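Local coordinates for protein VESB protease (Vibrio cholerae, PDB 4LK4) that acts as an extracellular serine protease of the trypsin-like peptidase S1 family, probably cutting peptide bonds inside protein chains, at residues A[50-55]-A[209-214]; A[90-95]-A[102-107]. The protein carries 1 engineered substitution. One frame throughout, in Å; residues are numbered along the deposited sequence.

How the contacts relate
The contacts lie side by side in the trypsin-like part of the chain, with centres about 12 Å apart. Along the sequence the order is 50-55, 90-95, 102-107, 209-214, so contact 2 falls wholly between the two halves of contact 1. Strands 50-53, 105-109 and 82-91 are consecutive in the six-stranded antiparallel barrel, where Val51 O probably bonds to Val107 N. Contact 2 joins two of these strands and the adjoining loop ends. Contact 1 leads from the barrel to strand 211-216 of the seven-stranded sheet. Past strand 50-53, Ala55 O probably accepts a hydrogen bond from Arg91 NH2. Asp103 packs there against Ala55, the last residue of 50-55, just before His56, consistent with a chymotrypsin-type active site.

Contact 1 (A[50-55]-A[209-214]); sequences YVLTAA and REQLGI
Leu52 and Ile214 form the close-packed part of this buried contact. Their terminal methyls meet, with Leu52 CD1 3.7 Å from Ile214 CD1. The same Ile214 CD1 rests 3.7 Å from Thr53 O. The other branch, Ile214 CG2, packs on Ala54, 3.9 Å from Ala54 N and 4.1 Å from Ala54 CB. Ile214 thus lays one branch on Leu52 and the other on the backbone that follows it. Leu52 reaches across with CG opposite its own backbone N (chi1 177°), and its two methyls part. CD2 goes to Gln211, 3.7 Å from Gln211 NE2.

The Gln211 side is looser. No direct hydrogen bond joins the segments. A water instead donates to Leu52 O and accepts from Gln211 NE2, at 2.9 Å from NE2. The second bond of NE2 runs 3.0 Å to Gly213 O, close to the amide plane but well above the plane of that carbonyl. With OE1 bonded to Ser44 OG, both ends of the buried amide are held and its rotation is fixed.

Leu212 and Gly213 form a classic beta bulge against strand 202-205. The axes of 50-53 and 211-214 come within 8.3 Å at 64°, and the two strands belong to different sheets. Side chains meeting between two antiparallel barrels in this way are typical of the chymotrypsin fold.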
loop_
_atom_site.group_PDB
_atom_site.type_symbol
_atom_site.label_atom_id
_atom_site.label_comp_id
_atom_site.label_asym_id
_atom_site.label_seq_id
_atom_site.Cartn_x
_atom_site.Cartn_y
_atom_site.Cartn_z
ATOM N N TYR A 50 -10.903 0.771 -0.312
ATOM C CA TYR A 50 -9.475 0.521 -0.416
ATOM C C TYR A 50 -8.809 1.100 -1.641
ATOM O O TYR A 50 -9.318 1.012 -2.758
ATOM C CB TYR A 50 -9.211 -0.963 -0.384
ATOM C CG TYR A 50 -9.735 -1.635 0.856
ATOM C CD1 TYR A 50 -9.079 -1.479 2.065
ATOM C CD2 TYR A 50 -10.886 -2.435 0.819
ATOM C CE1 TYR A 50 -9.545 -2.092 3.217
ATOM C CE2 TYR A 50 -11.363 -3.065 1.977
ATOM C CZ TYR A 50 -10.681 -2.886 3.168
ATOM O OH TYR A 50 -11.111 -3.473 4.325
ATOM N N VAL A 51 -7.630 1.660 -1.400
ATOM C CA VAL A 51 -6.777 2.235 -2.411
ATOM C C VAL A 51 -5.402 1.570 -2.361
ATOM O O VAL A 51 -4.865 1.310 -1.287
ATOM C CB VAL A 51 -6.606 3.713 -2.107
ATOM C CG1 VAL A 51 -5.496 4.315 -2.940
ATOM C CG2 VAL A 51 -7.923 4.435 -2.325
ATOM N N LEU A 52 -4.838 1.304 -3.529
ATOM C CA LEU A 52 -3.532 0.667 -3.668
ATOM C C LEU A 52 -2.541 1.739 -4.034
ATOM O O LEU A 52 -2.826 2.602 -4.892
ATOM C CB LEU A 52 -3.573 -0.345 -4.799
ATOM C CG LEU A 52 -2.269 -1.058 -5.139
ATOM C CD1 LEU A 52 -1.699 -1.793 -3.937
ATOM C CD2 LEU A 52 -2.468 -2.021 -6.309
ATOM N N THR A 53 -1.389 1.719 -3.383
ATOM C CA THR A 53 -0.385 2.750 -3.591
ATOM C C THR A 53 0.971 2.230 -3.155
ATOM O O THR A 53 1.109 1.049 -2.894
ATOM C CB THR A 53 -0.770 4.039 -2.843
ATOM O OG1 THR A 53 0.042 5.114 -3.325
ATOM C CG2 THR A 53 -0.531 3.915 -1.381
ATOM N N ALA A 54 1.964 3.101 -3.076
ATOM C CA ALA A 54 3.335 2.729 -2.763
ATOM C C ALA A 54 3.569 2.954 -1.273
ATOM O O ALA A 54 3.030 3.897 -0.711
ATOM C CB ALA A 54 4.286 3.579 -3.589
ATOM N N ALA A 55 4.343 2.107 -0.598
ATOM C CA ALA A 55 4.555 2.341 0.857
ATOM C C ALA A 55 5.372 3.583 1.146
ATOM O O ALA A 55 5.124 4.276 2.135
ATOM C CB ALA A 55 5.198 1.151 1.531
ATOM N N ARG A 209 -5.683 -3.326 -19.871
ATOM C CA ARG A 209 -5.736 -2.288 -18.822
ATOM C C ARG A 209 -5.597 -2.803 -17.401
ATOM O O ARG A 209 -5.857 -2.061 -16.465
ATOM C CB ARG A 209 -7.037 -1.461 -18.876
ATOM C CG ARG A 209 -7.527 -1.045 -20.250
ATOM C CD ARG A 209 -6.475 -0.305 -21.045
ATOM N NE ARG A 209 -6.156 0.993 -20.461
ATOM C CZ ARG A 209 -5.296 1.849 -21.005
ATOM N NH1 ARG A 209 -4.667 1.549 -22.158
ATOM N NH2 ARG A 209 -5.066 3.008 -20.399
ATOM N N GLU A 210 -5.215 -4.056 -17.224
ATOM C CA GLU A 210 -5.097 -4.616 -15.878
ATOM C C GLU A 210 -3.901 -3.883 -15.243
ATOM O O GLU A 210 -2.908 -3.607 -15.929
ATOM C CB GLU A 210 -4.870 -6.141 -15.917
ATOM C CG GLU A 210 -5.967 -6.992 -16.608
ATOM C CD GLU A 210 -5.864 -7.108 -18.160
ATOM O OE1 GLU A 210 -4.939 -6.547 -18.825
ATOM O OE2 GLU A 210 -6.740 -7.790 -18.746
ATOM N N GLN A 211 -4.003 -3.528 -13.962
ATOM C CA GLN A 211 -2.881 -2.891 -13.287
ATOM C C GLN A 211 -1.832 -3.921 -12.976
ATOM O O GLN A 211 -2.055 -4.818 -12.187
ATOM C CB GLN A 211 -3.298 -2.192 -12.004
ATOM C CG GLN A 211 -2.123 -1.591 -11.265
ATOM C CD GLN A 211 -2.545 -0.712 -10.089
ATOM O OE1 GLN A 211 -3.732 -0.500 -9.821
ATOM N NE2 GLN A 211 -1.565 -0.185 -9.398
ATOM N N LEU A 212 -0.693 -3.794 -13.635
ATOM C CA LEU A 212 0.410 -4.706 -13.484
ATOM C C LEU A 212 1.334 -4.220 -12.363
ATOM O O LEU A 212 2.044 -4.998 -11.759
ATOM C CB LEU A 212 1.199 -4.742 -14.783
ATOM C CG LEU A 212 2.448 -5.624 -14.830
ATOM C CD1 LEU A 212 2.071 -7.087 -14.794
ATOM C CD2 LEU A 212 3.231 -5.349 -16.100
ATOM N N GLY A 213 1.367 -2.925 -12.107
ATOM C CA GLY A 213 2.404 -2.406 -11.256
ATOM C C GLY A 213 2.041 -1.124 -10.564
ATOM O O GLY A 213 1.002 -0.533 -10.874
ATOM N N ILE A 214 2.925 -0.713 -9.643
ATOM C CA ILE A 214 2.801 0.523 -8.877
ATOM C C ILE A 214 4.080 1.346 -9.028
ATOM O O ILE A 214 5.171 0.840 -8.819
ATOM C CB ILE A 214 2.642 0.236 -7.374
ATOM C CG1 ILE A 214 1.455 -0.672 -7.115
ATOM C CG2 ILE A 214 2.401 1.515 -6.601
ATOM C CD1 ILE A 214 1.480 -1.297 -5.742
HETATM O O HOH W 1 -1.786 2.075 -7.610
#

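Contact 2 (A[90-95]-A[102-107]); sequences YRHLSY and NDIAIV
Asn102 binds Ser94 from an unusual direction. Its ND2 donates to Ser94 O at 2.9 Å, but the donor stands above the carbonyl plane, 71° out of it, and so misses the lone pairs. The oxygen nevertheless lies nearly in the amide plane of Asn102. This bond bridges the two arms of the connecting loop, near its base, in a beta hairpin of the N-terminal trypsin-like barrel, made by strands 82-91 and 105-109.

Asn102 also covers His92. Its CB sits over one face of the imidazole, a CH-pi contact of 4.1 Å to the ring centroid. The amide follows it, stacked toward the rim with the planes 26° apart. His92 CG lies anti to the backbone N, which sets the ring against Asn102 CB. The ring is held from within its own turn, because Ser94 N donates to His92 ND1 close to the ring plane. A type I turn from His92 to Tyr95 brings these groups together. On the strand side, Ile104 CG2 reaches His92 CB at 3.8 Å.

The ladder itself is regular. Tyr90 and Ile106 are an antiparallel hydrogen-bonded pair, and Arg91 and Ala105 a non-hydrogen-bonded one. Just beyond the strands, His92 N adds a bond to Ile104 O.

Tyr95 lies alongside Asp103, pointing the same way, with ring and carboxylate planes 25° apart. The ring also lays CD2 over a face of the Arg91 guanidinium. Asp59 binds both Arg91 NH2, as a salt bridge, and Tyr95 OH. Asp103 OD2 bonds to His56 ND1 and Ser216 OG, consistent with the Asp-His pair of the catalytic triad in peptidase S1 enzymes. The other carboxylate oxygen, Asp103 OD1, lies 3.8 Å from Tyr95 CE1.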
loop_
_atom_site.group_PDB
_atom_site.type_symbol
_atom_site.label_atom_id
_atom_site.label_comp_id
_atom_site.label_asym_id
_atom_site.label_seq_id
_atom_site.Cartn_x
_atom_site.Cartn_y
_atom_site.Cartn_z
ATOM N N TYR A 90 -1.979 0.347 5.698
ATOM C CA TYR A 90 -1.245 -0.899 5.866
ATOM C C TYR A 90 -0.067 -0.872 4.912
ATOM O O TYR A 90 -0.255 -0.742 3.713
ATOM C CB TYR A 90 -2.143 -2.122 5.601
ATOM C CG TYR A 90 -3.405 -2.038 6.399
ATOM C CD1 TYR A 90 -4.522 -1.395 5.911
ATOM C CD2 TYR A 90 -3.462 -2.540 7.664
ATOM C CE1 TYR A 90 -5.671 -1.271 6.673
ATOM C CE2 TYR A 90 -4.609 -2.458 8.415
ATOM C CZ TYR A 90 -5.712 -1.806 7.927
ATOM O OH TYR A 90 -6.847 -1.710 8.730
ATOM N N ARG A 91 1.146 -0.951 5.438
ATOM C CA ARG A 91 2.318 -1.063 4.583
ATOM C C ARG A 91 2.878 -2.454 4.664
ATOM O O ARG A 91 2.696 -3.136 5.658
ATOM C CB ARG A 91 3.383 -0.094 5.050
ATOM C CG ARG A 91 2.944 1.359 5.046
ATOM C CD ARG A 91 3.884 2.151 5.937
ATOM N NE ARG A 91 4.811 2.927 5.147
ATOM C CZ ARG A 91 6.042 3.281 5.506
ATOM N NH1 ARG A 91 6.579 2.900 6.663
ATOM N NH2 ARG A 91 6.752 4.025 4.657
ATOM N N HIS A 92 3.600 -2.889 3.645
ATOM C CA HIS A 92 4.199 -4.203 3.720
ATOM C C HIS A 92 5.165 -4.233 4.884
ATOM O O HIS A 92 5.962 -3.332 5.046
ATOM C CB HIS A 92 4.920 -4.564 2.445
ATOM C CG HIS A 92 5.018 -6.038 2.234
ATOM N ND1 HIS A 92 5.953 -6.811 2.879
ATOM C CD2 HIS A 92 4.272 -6.890 1.494
ATOM C CE1 HIS A 92 5.799 -8.074 2.533
ATOM N NE2 HIS A 92 4.784 -8.151 1.693
ATOM N N LEU A 93 5.091 -5.260 5.713
ATOM C CA LEU A 93 5.919 -5.315 6.909
ATOM C C LEU A 93 7.388 -5.649 6.595
ATOM O O LEU A 93 8.259 -5.461 7.454
ATOM C CB LEU A 93 5.319 -6.284 7.922
ATOM C CG LEU A 93 4.011 -5.776 8.553
ATOM C CD1 LEU A 93 3.515 -6.800 9.557
ATOM C CD2 LEU A 93 4.198 -4.435 9.253
ATOM N N SER A 94 7.645 -6.119 5.369
ATOM C CA SER A 94 9.002 -6.278 4.820
ATOM C C SER A 94 9.443 -5.091 3.932
ATOM O O SER A 94 10.513 -5.121 3.326
ATOM C CB SER A 94 9.119 -7.611 4.055
ATOM O OG SER A 94 8.858 -8.709 4.950
ATOM N N TYR A 95 8.640 -4.037 3.871
ATOM C CA TYR A 95 9.072 -2.798 3.215
ATOM C C TYR A 95 10.358 -2.346 3.857
ATOM O O TYR A 95 10.469 -2.323 5.090
ATOM C CB TYR A 95 8.021 -1.701 3.349
ATOM C CG TYR A 95 8.521 -0.322 3.008
ATOM C CD1 TYR A 95 8.967 -0.007 1.727
ATOM C CD2 TYR A 95 8.536 0.673 3.965
ATOM C CE1 TYR A 95 9.403 1.270 1.413
ATOM C CE2 TYR A 95 8.980 1.934 3.676
ATOM C CZ TYR A 95 9.409 2.234 2.399
ATOM O OH TYR A 95 9.863 3.501 2.172
ATOM N N ASN A 102 9.533 -4.242 -1.578
ATOM C CA ASN A 102 8.202 -4.444 -1.072
ATOM C C ASN A 102 7.513 -3.131 -0.848
ATOM O O ASN A 102 6.879 -2.922 0.174
ATOM C CB ASN A 102 8.236 -5.293 0.183
ATOM C CG ASN A 102 9.110 -6.505 0.012
ATOM O OD1 ASN A 102 8.930 -7.301 -0.916
ATOM N ND2 ASN A 102 10.093 -6.638 0.886
ATOM N N ASP A 103 7.632 -2.258 -1.844
ATOM C CA ASP A 103 7.126 -0.906 -1.757
ATOM C C ASP A 103 5.660 -0.914 -2.117
ATOM O O ASP A 103 5.279 -0.579 -3.221
ATOM C CB ASP A 103 7.908 0.007 -2.692
ATOM C CG ASP A 103 7.613 1.481 -2.476
ATOM O OD1 ASP A 103 7.025 1.853 -1.437
ATOM O OD2 ASP A 103 7.995 2.279 -3.372
ATOM N N ILE A 104 4.834 -1.317 -1.163
ATOM C CA ILE A 104 3.428 -1.382 -1.412
ATOM C C ILE A 104 2.655 -1.096 -0.143
ATOM O O ILE A 104 3.102 -1.427 0.949
ATOM C CB ILE A 104 3.066 -2.751 -1.980
ATOM C CG1 ILE A 104 1.604 -2.784 -2.429
ATOM C CG2 ILE A 104 3.374 -3.857 -0.976
ATOM C CD1 ILE A 104 1.241 -4.023 -3.215
ATOM N N ALA A 105 1.483 -0.483 -0.324
ATOM C CA ALA A 105 0.628 -0.089 0.783
ATOM C C ALA A 105 -0.833 -0.048 0.394
ATOM O O ALA A 105 -1.154 0.168 -0.743
ATOM C CB ALA A 105 1.052 1.284 1.307
ATOM N N ILE A 106 -1.703 -0.207 1.382
ATOM C CA ILE A 106 -3.145 -0.065 1.204
ATOM C C ILE A 106 -3.611 1.115 2.049
ATOM O O ILE A 106 -3.226 1.236 3.204
ATOM C CB ILE A 106 -3.914 -1.318 1.699
ATOM C CG1 ILE A 106 -3.601 -2.523 0.814
ATOM C CG2 ILE A 106 -5.418 -1.072 1.760
ATOM C CD1 ILE A 106 -3.941 -2.311 -0.643
ATOM N N VAL A 107 -4.435 1.973 1.460
ATOM C CA VAL A 107 -5.102 3.001 2.226
ATOM C C VAL A 107 -6.542 2.554 2.403
ATOM O O VAL A 107 -7.246 2.337 1.429
ATOM C CB VAL A 107 -5.035 4.367 1.530
ATOM C CG1 VAL A 107 -5.641 5.447 2.416
ATOM C CG2 VAL A 107 -3.587 4.708 1.189
#